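Salivary nitrophorin (Cimex lectularius, PDB 2IMQ) carries nitric oxide on its heme b and delivers it to the bitten host during feeding, where the gas dilates blood vessels. Local coordinates at residues A[117-122]-A[130-135]; A[40-45]-A[87-92]; A[214-219]-A[255-260]. All coordinates share one frame; numbering follows the deposited sequence.

Interaction 1: A[117-122]-A[130-135]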
loop_
_atom_site.group_PDB
_atom_site.type_symbol
_atom_site.label_atom_id
_atom_site.label_comp_id
_atom_site.label_asym_id
_atom_site.label_seq_id
_atom_site.Cartn_x
_atom_site.Cartn_y
_atom_site.Cartn_z
ATOM N N GLY A 117 7.323 3.728 -9.298
ATOM C CA GLY A 117 6.037 3.420 -8.830
ATOM C C GLY A 117 5.047 3.202 -9.940
ATOM O O GLY A 117 5.377 3.251 -11.151
ATOM N N ILE A 118 3.825 2.953 -9.516
ATOM C CA ILE A 118 2.646 2.651 -10.390
ATOM C C ILE A 118 1.501 3.465 -9.893
ATOM O O ILE A 118 1.261 3.527 -8.672
ATOM C CB ILE A 118 2.283 1.185 -10.307
ATOM C CG1 ILE A 118 3.480 0.265 -10.632
ATOM C CG2 ILE A 118 1.084 0.831 -11.275
ATOM C CD1 ILE A 118 3.278 -1.143 -10.279
ATOM N N VAL A 119 0.736 4.066 -10.817
ATOM C CA VAL A 119 -0.499 4.694 -10.430
ATOM C C VAL A 119 -1.631 4.155 -11.306
ATOM O O VAL A 119 -1.532 4.242 -12.506
ATOM C CB VAL A 119 -0.497 6.233 -10.608
ATOM C CG1 VAL A 119 -1.687 6.812 -9.967
ATOM C CG2 VAL A 119 0.711 6.846 -10.063
ATOM N N THR A 120 -2.673 3.659 -10.691
ATOM C CA THR A 120 -3.891 3.217 -11.407
ATOM C C THR A 120 -5.018 4.082 -10.953
ATOM O O THR A 120 -5.274 4.244 -9.759
ATOM C CB THR A 120 -4.144 1.730 -11.088
ATOM O OG1 THR A 120 -3.126 0.936 -11.687
ATOM C CG2 THR A 120 -5.483 1.237 -11.635
ATOM N N SER A 121 -5.764 4.632 -11.935
ATOM C CA SER A 121 -6.833 5.557 -11.665
ATOM C C SER A 121 -8.087 5.174 -12.468
ATOM O O SER A 121 -8.003 4.603 -13.521
ATOM C CB SER A 121 -6.444 6.995 -12.066
ATOM O OG SER A 121 -5.286 7.434 -11.361
ATOM N N PHE A 122 -9.212 5.561 -11.956
ATOM C CA PHE A 122 -10.539 5.243 -12.588
ATOM C C PHE A 122 -11.613 6.073 -11.965
ATOM O O PHE A 122 -11.482 6.611 -10.856
ATOM C CB PHE A 122 -10.861 3.742 -12.423
ATOM C CG PHE A 122 -11.110 3.326 -10.993
ATOM C CD1 PHE A 122 -12.387 3.316 -10.498
ATOM C CD2 PHE A 122 -10.050 2.921 -10.144
ATOM C CE1 PHE A 122 -12.647 2.973 -9.215
ATOM C CE2 PHE A 122 -10.309 2.571 -8.825
ATOM C CZ PHE A 122 -11.595 2.599 -8.359
ATOM N N SER A 130 -7.463 7.326 -7.428
ATOM C CA SER A 130 -6.114 6.977 -7.829
ATOM C C SER A 130 -5.502 6.181 -6.696
ATOM O O SER A 130 -5.609 6.563 -5.566
ATOM C CB SER A 130 -5.234 8.226 -8.112
ATOM O OG SER A 130 -5.717 8.975 -9.231
ATOM N N PHE A 131 -4.868 5.117 -7.105
ATOM C CA PHE A 131 -4.061 4.242 -6.234
ATOM C C PHE A 131 -2.624 4.181 -6.702
ATOM O O PHE A 131 -2.361 3.856 -7.857
ATOM C CB PHE A 131 -4.634 2.819 -6.213
ATOM C CG PHE A 131 -5.976 2.738 -5.557
ATOM C CD1 PHE A 131 -7.133 3.057 -6.265
ATOM C CD2 PHE A 131 -6.084 2.487 -4.209
ATOM C CE1 PHE A 131 -8.353 3.017 -5.637
ATOM C CE2 PHE A 131 -7.301 2.444 -3.592
ATOM C CZ PHE A 131 -8.440 2.731 -4.298
ATOM N N THR A 132 -1.686 4.508 -5.808
ATOM C CA THR A 132 -0.281 4.499 -6.068
ATOM C C THR A 132 0.410 3.487 -5.186
ATOM O O THR A 132 0.110 3.370 -4.018
ATOM C CB THR A 132 0.308 5.895 -5.782
ATOM O OG1 THR A 132 -0.275 6.801 -6.698
ATOM C CG2 THR A 132 1.817 5.962 -5.948
ATOM N N THR A 133 1.383 2.828 -5.782
ATOM C CA THR A 133 2.442 2.170 -4.988
ATOM C C THR A 133 3.825 2.621 -5.478
ATOM O O THR A 133 3.962 3.099 -6.611
ATOM C CB THR A 133 2.287 0.630 -4.988
ATOM O OG1 THR A 133 3.087 0.052 -3.931
ATOM C CG2 THR A 133 2.703 -0.010 -6.246
ATOM N N SER A 134 4.847 2.474 -4.645
ATOM C CA SER A 134 6.163 2.927 -4.998
ATOM C C SER A 134 7.195 2.102 -4.281
ATOM O O SER A 134 6.910 1.412 -3.291
ATOM C CB SER A 134 6.299 4.393 -4.685
ATOM O OG SER A 134 6.113 4.626 -3.280
ATOM N N ARG A 135 8.415 2.219 -4.766
ATOM C CA ARG A 135 9.528 1.397 -4.252
ATOM C C ARG A 135 10.812 2.156 -4.497
ATOM O O ARG A 135 11.061 2.622 -5.617
ATOM C CB ARG A 135 9.577 0.053 -4.988
ATOM C CG ARG A 135 10.612 -0.930 -4.573
ATOM C CD ARG A 135 11.997 -0.663 -5.006
ATOM N NE ARG A 135 12.748 -1.902 -4.928
ATOM C CZ ARG A 135 14.033 -1.983 -5.170
ATOM N NH1 ARG A 135 14.668 -0.907 -5.573
ATOM N NH2 ARG A 135 14.666 -3.144 -5.049
#

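Interaction 2: A[40-45]-A[87-92]. With HEM (protoporphyrin IX containing Fe), chain B.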
loop_
_atom_site.group_PDB
_atom_site.type_symbol
_atom_site.label_atom_id
_atom_site.label_comp_id
_atom_site.label_asym_id
_atom_site.label_seq_id
_atom_site.Cartn_x
_atom_site.Cartn_y
_atom_site.Cartn_z
ATOM N N ILE A 40 -11.078 -2.672 -3.783
ATOM C CA ILE A 40 -9.933 -3.297 -3.087
ATOM C C ILE A 40 -8.675 -3.089 -3.890
ATOM O O ILE A 40 -8.654 -3.294 -5.114
ATOM C CB ILE A 40 -10.161 -4.831 -2.959
ATOM C CG1 ILE A 40 -11.403 -5.171 -2.135
ATOM C CG2 ILE A 40 -8.988 -5.492 -2.315
ATOM C CD1 ILE A 40 -11.790 -6.664 -2.189
ATOM N N ALA A 41 -7.606 -2.648 -3.222
ATOM C CA ALA A 41 -6.326 -2.484 -3.874
ATOM C C ALA A 41 -5.278 -3.312 -3.119
ATOM O O ALA A 41 -5.285 -3.309 -1.879
ATOM C CB ALA A 41 -5.920 -1.058 -3.919
ATOM N N VAL A 42 -4.454 -4.004 -3.872
ATOM C CA VAL A 42 -3.383 -4.857 -3.360
ATOM C C VAL A 42 -2.042 -4.445 -3.928
ATOM O O VAL A 42 -1.874 -4.447 -5.140
ATOM C CB VAL A 42 -3.643 -6.342 -3.760
ATOM C CG1 VAL A 42 -2.562 -7.252 -3.178
ATOM C CG2 VAL A 42 -5.078 -6.763 -3.290
ATOM N N ALA A 43 -1.090 -4.106 -3.081
ATOM C CA ALA A 43 0.221 -3.679 -3.539
ATOM C C ALA A 43 1.250 -4.605 -2.886
ATOM O O ALA A 43 1.218 -4.888 -1.677
ATOM C CB ALA A 43 0.530 -2.233 -3.161
ATOM N N VAL A 44 2.192 -5.030 -3.679
ATOM C CA VAL A 44 3.315 -5.812 -3.180
ATOM C C VAL A 44 4.628 -5.240 -3.670
ATOM O O VAL A 44 4.698 -4.585 -4.713
ATOM C CB VAL A 44 3.260 -7.285 -3.560
ATOM C CG1 VAL A 44 2.207 -7.938 -2.847
ATOM C CG2 VAL A 44 3.100 -7.482 -5.030
ATOM N N GLN A 45 5.667 -5.452 -2.859
ATOM C CA GLN A 45 7.004 -5.136 -3.207
ATOM C C GLN A 45 7.799 -6.376 -3.010
ATOM O O GLN A 45 7.653 -7.097 -2.026
ATOM C CB GLN A 45 7.545 -4.029 -2.297
ATOM C CG GLN A 45 9.039 -3.816 -2.484
ATOM C CD GLN A 45 9.592 -2.643 -1.783
ATOM O OE1 GLN A 45 8.904 -1.643 -1.530
ATOM N NE2 GLN A 45 10.887 -2.734 -1.534
ATOM N N THR A 87 -2.689 -4.145 -7.924
ATOM C CA THR A 87 -3.947 -4.632 -8.488
ATOM C C THR A 87 -5.066 -3.829 -7.859
ATOM O O THR A 87 -5.092 -3.656 -6.639
ATOM C CB THR A 87 -4.108 -6.121 -8.216
ATOM O OG1 THR A 87 -2.949 -6.823 -8.672
ATOM C CG2 THR A 87 -5.314 -6.664 -8.979
ATOM N N VAL A 88 -6.063 -3.433 -8.679
ATOM C CA VAL A 88 -7.232 -2.751 -8.194
ATOM C C VAL A 88 -8.474 -3.519 -8.655
ATOM O O VAL A 88 -8.576 -3.813 -9.847
ATOM C CB VAL A 88 -7.281 -1.278 -8.673
ATOM C CG1 VAL A 88 -8.458 -0.605 -8.092
ATOM C CG2 VAL A 88 -5.996 -0.546 -8.234
ATOM N N TYR A 89 -9.363 -3.793 -7.717
ATOM C CA TYR A 89 -10.641 -4.443 -7.975
ATOM C C TYR A 89 -11.750 -3.496 -7.571
ATOM O O TYR A 89 -11.637 -2.720 -6.617
ATOM C CB TYR A 89 -10.779 -5.711 -7.113
ATOM C CG TYR A 89 -9.751 -6.743 -7.319
ATOM C CD1 TYR A 89 -8.638 -6.783 -6.512
ATOM C CD2 TYR A 89 -9.864 -7.699 -8.304
ATOM C CE1 TYR A 89 -7.676 -7.759 -6.676
ATOM C CE2 TYR A 89 -8.911 -8.679 -8.469
ATOM C CZ TYR A 89 -7.795 -8.717 -7.634
ATOM O OH TYR A 89 -6.811 -9.649 -7.819
ATOM N N CYS A 90 -12.884 -3.587 -8.300
ATOM C CA CYS A 90 -14.039 -2.815 -7.928
ATOM C C CYS A 90 -15.272 -3.653 -8.155
ATOM O O CYS A 90 -15.293 -4.443 -9.082
ATOM C CB CYS A 90 -14.109 -1.539 -8.763
ATOM S SG CYS A 90 -15.487 -0.364 -8.407
ATOM N N LEU A 91 -16.269 -3.497 -7.307
ATOM C CA LEU A 91 -17.542 -4.224 -7.553
ATOM C C LEU A 91 -18.066 -3.842 -8.920
ATOM O O LEU A 91 -18.152 -2.657 -9.261
ATOM C CB LEU A 91 -18.552 -3.946 -6.461
ATOM C CG LEU A 91 -18.310 -4.581 -5.081
ATOM C CD1 LEU A 91 -19.307 -4.089 -4.105
ATOM C CD2 LEU A 91 -18.256 -6.078 -5.118
ATOM N N GLU A 92 -18.381 -4.864 -9.707
ATOM C CA GLU A 92 -18.869 -4.663 -11.060
ATOM C C GLU A 92 -20.091 -3.733 -11.122
ATOM O O GLU A 92 -20.236 -2.978 -12.062
ATOM C CB GLU A 92 -19.206 -6.030 -11.657
ATOM C CG GLU A 92 -19.966 -5.994 -12.965
ATOM C CD GLU A 92 -19.231 -5.265 -14.057
ATOM O OE1 GLU A 92 -17.975 -5.321 -14.054
ATOM O OE2 GLU A 92 -19.919 -4.637 -14.899
HETATM C CHA HEM B . -0.606 -11.309 -10.334
HETATM C CHB HEM B . -0.675 -10.672 -5.528
HETATM C CHC HEM B . 3.695 -12.666 -5.212
HETATM C CHD HEM B . 3.964 -13.035 -9.958
HETATM C C1A HEM B . -1.040 -10.987 -9.080
HETATM C C2A HEM B . -2.324 -10.429 -8.729
HETATM C C3A HEM B . -2.304 -10.229 -7.387
HETATM C C4A HEM B . -1.044 -10.680 -6.870
HETATM C CMA HEM B . -3.451 -9.685 -6.553
HETATM C CAA HEM B . -3.507 -10.115 -9.673
HETATM C CBA HEM B . -4.403 -11.379 -9.560
HETATM C CGA HEM B . -5.600 -11.297 -10.496
HETATM O O1A HEM B . -5.432 -11.552 -11.688
HETATM O O2A HEM B . -6.740 -11.041 -10.037
HETATM C C1B HEM B . 0.492 -11.173 -5.042
HETATM C C2B HEM B . 0.852 -11.224 -3.646
HETATM C C3B HEM B . 2.055 -11.777 -3.540
HETATM C C4B HEM B . 2.491 -12.109 -4.872
HETATM C CMB HEM B . -0.121 -10.685 -2.658
HETATM C CAB HEM B . 2.889 -12.039 -2.296
HETATM C CBB HEM B . 2.324 -12.109 -1.083
HETATM C C1C HEM B . 4.181 -12.999 -6.443
HETATM C C2C HEM B . 5.481 -13.538 -6.753
HETATM C C3C HEM B . 5.511 -13.695 -8.073
HETATM C C4C HEM B . 4.320 -13.141 -8.635
HETATM C CMC HEM B . 6.529 -14.044 -5.754
HETATM C CAC HEM B . 6.659 -14.272 -8.889
HETATM C CBC HEM B . 7.875 -13.730 -8.881
HETATM C C1D HEM B . 2.782 -12.556 -10.477
HETATM C C2D HEM B . 2.529 -12.409 -11.890
HETATM C C3D HEM B . 1.124 -11.915 -12.007
HETATM C C4D HEM B . 0.638 -11.765 -10.660
HETATM C CMD HEM B . 3.481 -12.744 -13.038
HETATM C CAD HEM B . 0.437 -11.609 -13.349
HETATM C CBD HEM B . 0.213 -12.955 -14.020
HETATM C CGD HEM B . -0.744 -12.817 -15.162
HETATM O O1D HEM B . -1.012 -13.876 -15.818
HETATM O O2D HEM B . -1.213 -11.664 -15.395
HETATM N NA HEM B . -0.273 -11.153 -7.932
HETATM N NB HEM B . 1.523 -11.699 -5.770
HETATM N NC HEM B . 3.521 -12.743 -7.607
HETATM N ND HEM B . 1.647 -12.142 -9.790
HETATM FE FE HEM B . 1.557 -12.071 -7.771
HETATM O O HOH W 1 -1.050 -6.777 -6.701
#

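Interaction 3: A[214-219]-A[255-260]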
loop_
_atom_site.group_PDB
_atom_site.type_symbol
_atom_site.label_atom_id
_atom_site.label_comp_id
_atom_site.label_asym_id
_atom_site.label_seq_id
_atom_site.Cartn_x
_atom_site.Cartn_y
_atom_site.Cartn_z
ATOM N N THR A 214 -2.182 11.937 4.466
ATOM C CA THR A 214 -2.418 11.596 5.853
ATOM C C THR A 214 -2.268 10.129 6.014
ATOM O O THR A 214 -2.756 9.372 5.207
ATOM C CB THR A 214 -3.827 12.036 6.234
ATOM O OG1 THR A 214 -3.991 13.448 5.959
ATOM C CG2 THR A 214 -4.118 11.815 7.691
ATOM N N GLU A 215 -1.694 9.715 7.134
ATOM C CA GLU A 215 -1.706 8.323 7.511
ATOM C C GLU A 215 -2.741 8.130 8.640
ATOM O O GLU A 215 -2.832 8.937 9.550
ATOM C CB GLU A 215 -0.333 7.912 8.042
ATOM C CG GLU A 215 -0.220 6.428 8.276
ATOM C CD GLU A 215 1.150 5.952 8.677
ATOM O OE1 GLU A 215 1.996 6.792 9.112
ATOM O OE2 GLU A 215 1.421 4.719 8.522
ATOM N N PRO A 216 -3.551 7.092 8.571
ATOM C CA PRO A 216 -4.419 6.818 9.722
ATOM C C PRO A 216 -3.584 6.620 10.982
ATOM O O PRO A 216 -2.387 6.300 10.912
ATOM C CB PRO A 216 -5.080 5.508 9.344
ATOM C CG PRO A 216 -5.038 5.465 7.888
ATOM C CD PRO A 216 -3.621 6.037 7.547
ATOM N N GLN A 217 -4.204 6.834 12.151
ATOM C CA GLN A 217 -3.480 6.565 13.401
ATOM C C GLN A 217 -2.976 5.124 13.483
ATOM O O GLN A 217 -3.679 4.174 13.228
ATOM C CB GLN A 217 -4.366 6.813 14.631
ATOM C CG GLN A 217 -3.666 6.473 15.933
ATOM C CD GLN A 217 -4.454 6.635 17.208
ATOM O OE1 GLN A 217 -3.826 6.656 18.295
ATOM N NE2 GLN A 217 -5.796 6.724 17.118
ATOM N N VAL A 218 -1.710 5.018 13.838
ATOM C CA VAL A 218 -1.053 3.738 13.996
ATOM C C VAL A 218 -1.135 3.323 15.457
ATOM O O VAL A 218 -0.671 4.017 16.318
ATOM C CB VAL A 218 0.434 3.834 13.595
ATOM C CG1 VAL A 218 1.157 2.571 13.885
ATOM C CG2 VAL A 218 0.543 4.181 12.093
ATOM N N THR A 219 -1.694 2.151 15.695
ATOM C CA THR A 219 -1.769 1.564 17.035
ATOM C C THR A 219 -1.070 0.236 17.151
ATOM O O THR A 219 -1.088 -0.344 18.232
ATOM C CB THR A 219 -3.244 1.397 17.467
ATOM O OG1 THR A 219 -3.880 0.450 16.618
ATOM C CG2 THR A 219 -3.962 2.648 17.301
ATOM N N ILE A 255 -12.469 11.460 3.527
ATOM C CA ILE A 255 -11.971 10.077 3.543
ATOM C C ILE A 255 -11.773 9.761 5.008
ATOM O O ILE A 255 -10.990 10.409 5.680
ATOM C CB ILE A 255 -10.643 9.921 2.754
ATOM C CG1 ILE A 255 -10.824 10.291 1.291
ATOM C CG2 ILE A 255 -10.086 8.512 2.911
ATOM C CD1 ILE A 255 -9.534 10.458 0.475
ATOM N N GLN A 256 -12.526 8.787 5.493
ATOM C CA GLN A 256 -12.500 8.398 6.865
ATOM C C GLN A 256 -11.907 7.002 7.018
ATOM O O GLN A 256 -12.526 6.011 6.638
ATOM C CB GLN A 256 -13.927 8.394 7.428
ATOM C CG GLN A 256 -13.935 7.982 8.888
ATOM C CD GLN A 256 -13.030 8.847 9.738
ATOM O OE1 GLN A 256 -12.112 8.332 10.412
ATOM N NE2 GLN A 256 -13.250 10.155 9.695
ATOM N N PRO A 257 -10.701 6.889 7.606
ATOM C CA PRO A 257 -10.232 5.574 7.942
ATOM C C PRO A 257 -11.145 4.923 8.994
ATOM O O PRO A 257 -11.530 5.543 9.981
ATOM C CB PRO A 257 -8.836 5.809 8.541
ATOM C CG PRO A 257 -8.554 7.193 8.307
ATOM C CD PRO A 257 -9.735 7.943 7.957
ATOM N N LEU A 258 -11.468 3.666 8.775
ATOM C CA LEU A 258 -12.207 2.844 9.716
ATOM C C LEU A 258 -11.329 1.998 10.580
ATOM O O LEU A 258 -11.602 1.818 11.772
ATOM C CB LEU A 258 -13.202 1.944 8.942
ATOM C CG LEU A 258 -14.068 2.690 7.928
ATOM C CD1 LEU A 258 -14.890 1.768 7.072
ATOM C CD2 LEU A 258 -14.927 3.752 8.643
ATOM N N SER A 259 -10.257 1.477 9.985
ATOM C CA SER A 259 -9.286 0.700 10.715
ATOM C C SER A 259 -7.995 0.671 9.914
ATOM O O SER A 259 -7.989 0.891 8.690
ATOM C CB SER A 259 -9.784 -0.685 11.004
ATOM O OG SER A 259 -9.927 -1.433 9.835
ATOM N N TYR A 260 -6.916 0.377 10.607
ATOM C CA TYR A 260 -5.555 0.344 10.059
ATOM C C TYR A 260 -4.794 -0.595 10.950
ATOM O O TYR A 260 -4.646 -0.331 12.125
ATOM C CB TYR A 260 -4.984 1.753 10.089
ATOM C CG TYR A 260 -3.656 1.988 9.433
ATOM C CD1 TYR A 260 -3.303 1.365 8.209
ATOM C CD2 TYR A 260 -2.748 2.883 9.975
ATOM C CE1 TYR A 260 -2.115 1.659 7.576
ATOM C CE2 TYR A 260 -1.559 3.186 9.313
ATOM C CZ TYR A 260 -1.235 2.568 8.124
ATOM O OH TYR A 260 -0.044 2.851 7.534
HETATM O O HOH W 2 -3.760 1.482 13.817
#

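Interaction 1: A[117-122]-A[130-135]
Residues 117-122 and 130-135 run antiparallel as the two arms of a beta hairpin, their axes 4.6 Å apart at 174°, with I118-T133 and T120-F131 as hydrogen-bonded pairs alternating with the non-hydrogen-bonded pairs G117-S134, V119-T132 and S121-S130. The straightest of the four backbone bonds runs from F131 N to T120 O, 2.8 Å long with 170° at the hydrogen. In the gaps between these bonds T132 CA leans on I118 O through a CA-H...O contact, and V119 CA does the same on F131 O. One face of the hairpin carries V119, S121, S130 and T132. Here S121 OG and S130 OG lie 2.7 Å apart, and S130 OG also bonds with S163 OG. Both methyls of V119 close on the hydroxyl of T132, CG2 at 3.5 Å from OG1; that hydroxyl is hydrogen-bonded to L154 O. On the other face F122 and F131 meet obliquely: F122 CE2 comes in at the edge of the F131 ring, 3.8 Å from CE1. CG of F122 stands between the backbone N and the carbonyl carbon (chi1 67°), which brings the ring over the hairpin toward F131. Toward the other end of this face I118 CD1 comes within 4.2 Å of T133 CG2, while T133 OG1 bonds to I169 O and T120 OG1 to T104 OG1. In this DNase I-like beta sandwich the phenylalanine-bearing face packs on the second sheet, F131 resting on A41 and F122 on V88. The hydroxyls scattered through this wholly buried contact find partners in adjoining strands and loops, so polar groups are accommodated inside the sandwich.

Interaction 2: A[40-45]-A[87-92]
I40 and Y89 pair antiparallel through two backbone hydrogen bonds; that from Y89 N to I40 O is 2.7 Å long and nearly straight, reaching the oxygen almost end-on. V42 and T87 form the next hydrogen-bonded pair, and A41 faces V88 between them, its CB 4.3 Å from V88 CG2. The Y89 side chain starts with CB against I40 CB and also 3.8 Å from I40 O. Its CG is turned beside the backbone N, opposite the carbonyl carbon (chi1 -60°), and the ring slants out from the sheet and back past V42 toward the heme. CD1 passes the carbonyl oxygen of I40, which lies at the ring edge, and CE1 approaches V42 CG2, also edge-on. At the far end OH donates a 2.6 Å hydrogen bond to heme O2A, and this propionate oxygen lies in the plane of the ring. K75 NZ also hydrogen-bonds the heme. T87 borders the same group: its OG1 is 3.5 Å from heme CAA, where the propionate begins, and 3.6 Å from the methyl CMA. A water bridges this hydroxyl to V42 O, donating to the carbonyl, while N78 ND2 is a further partner of T87 OG1. Farther along, V44 CG1 touches the heme at CMB. The strand pair thus forms part of the pocket of the heme, whose iron is bound by C60. Strand 39-46 has strand 6-17 on its other side, and strand 73-80 flanks 84-91; helix 57-70, which carries C60, covers the I40-Y89 face, with L68 against both residues and F64 and Q65 against Y89.

Interaction 3: A[214-219]-A[255-260]
The carboxylate oxygen OE2 of E215 is gripped twice: Y260 OH donates to it at 2.6 Å, and R244 NE makes a salt bridge. The phenol uses the anti lone pair, on the side away from OE1, and the carboxylate stands 63° from the ring plane. An extended E215 chain, with CG opposite the backbone N (chi1 -172°), carries the acid to the hydroxyl. Y260 OH bonds with A245 N as well, so acid and phenol are both tied to strand 243-248, through R244 and A245; the arginine probably favours an ionised E215. Over one face of the Y260 ring lies P216, whose CD sits 4.1 Å from the ring centroid in a CH-pi contact, while P216 CB touches Y260 CD2. Q217 O lies at the ring edge, and V218 CG2 comes to 3.6 Å from Y260 CE2. Strand 255-262 is an outermost strand of the six-stranded sheet of the beta sandwich, and L258 and S259, both opposite K277, form a classic beta bulge just before the tyrosine. Just before the bulge P257 meets P216, their CB atoms 3.9 Å apart. A water donates to Y260 O at 2.6 Å and to Q217 O, and accepts from T219 N, stitching the two backbones together at the backbone end of the tyrosine. V218 also packs on I192 and M196 of helix 192-196, and F220 meets the Y260 ring edge-to-face.

Overall arrangement
From the N terminus, interaction 2 comes first: it closes a 41-residue loop containing helix 57-70 and joins strands 39-46 and 84-91 of the six-stranded sheet. Interaction 1 follows as a tight hairpin, with seven residues between its segments, in the five-stranded sheet. Interaction 3 closes last, bringing the 214-219 loop back to strand 255-262 at the far edge of the first sheet. The three lie in series along the chain, neither nesting nor crossing. Interactions 1 and 2 pack face to face across the sandwich, T133 OG1 3.5 Å from A43 CB; interaction 3 touches neither, its centre about 18 Å from that of interaction 2.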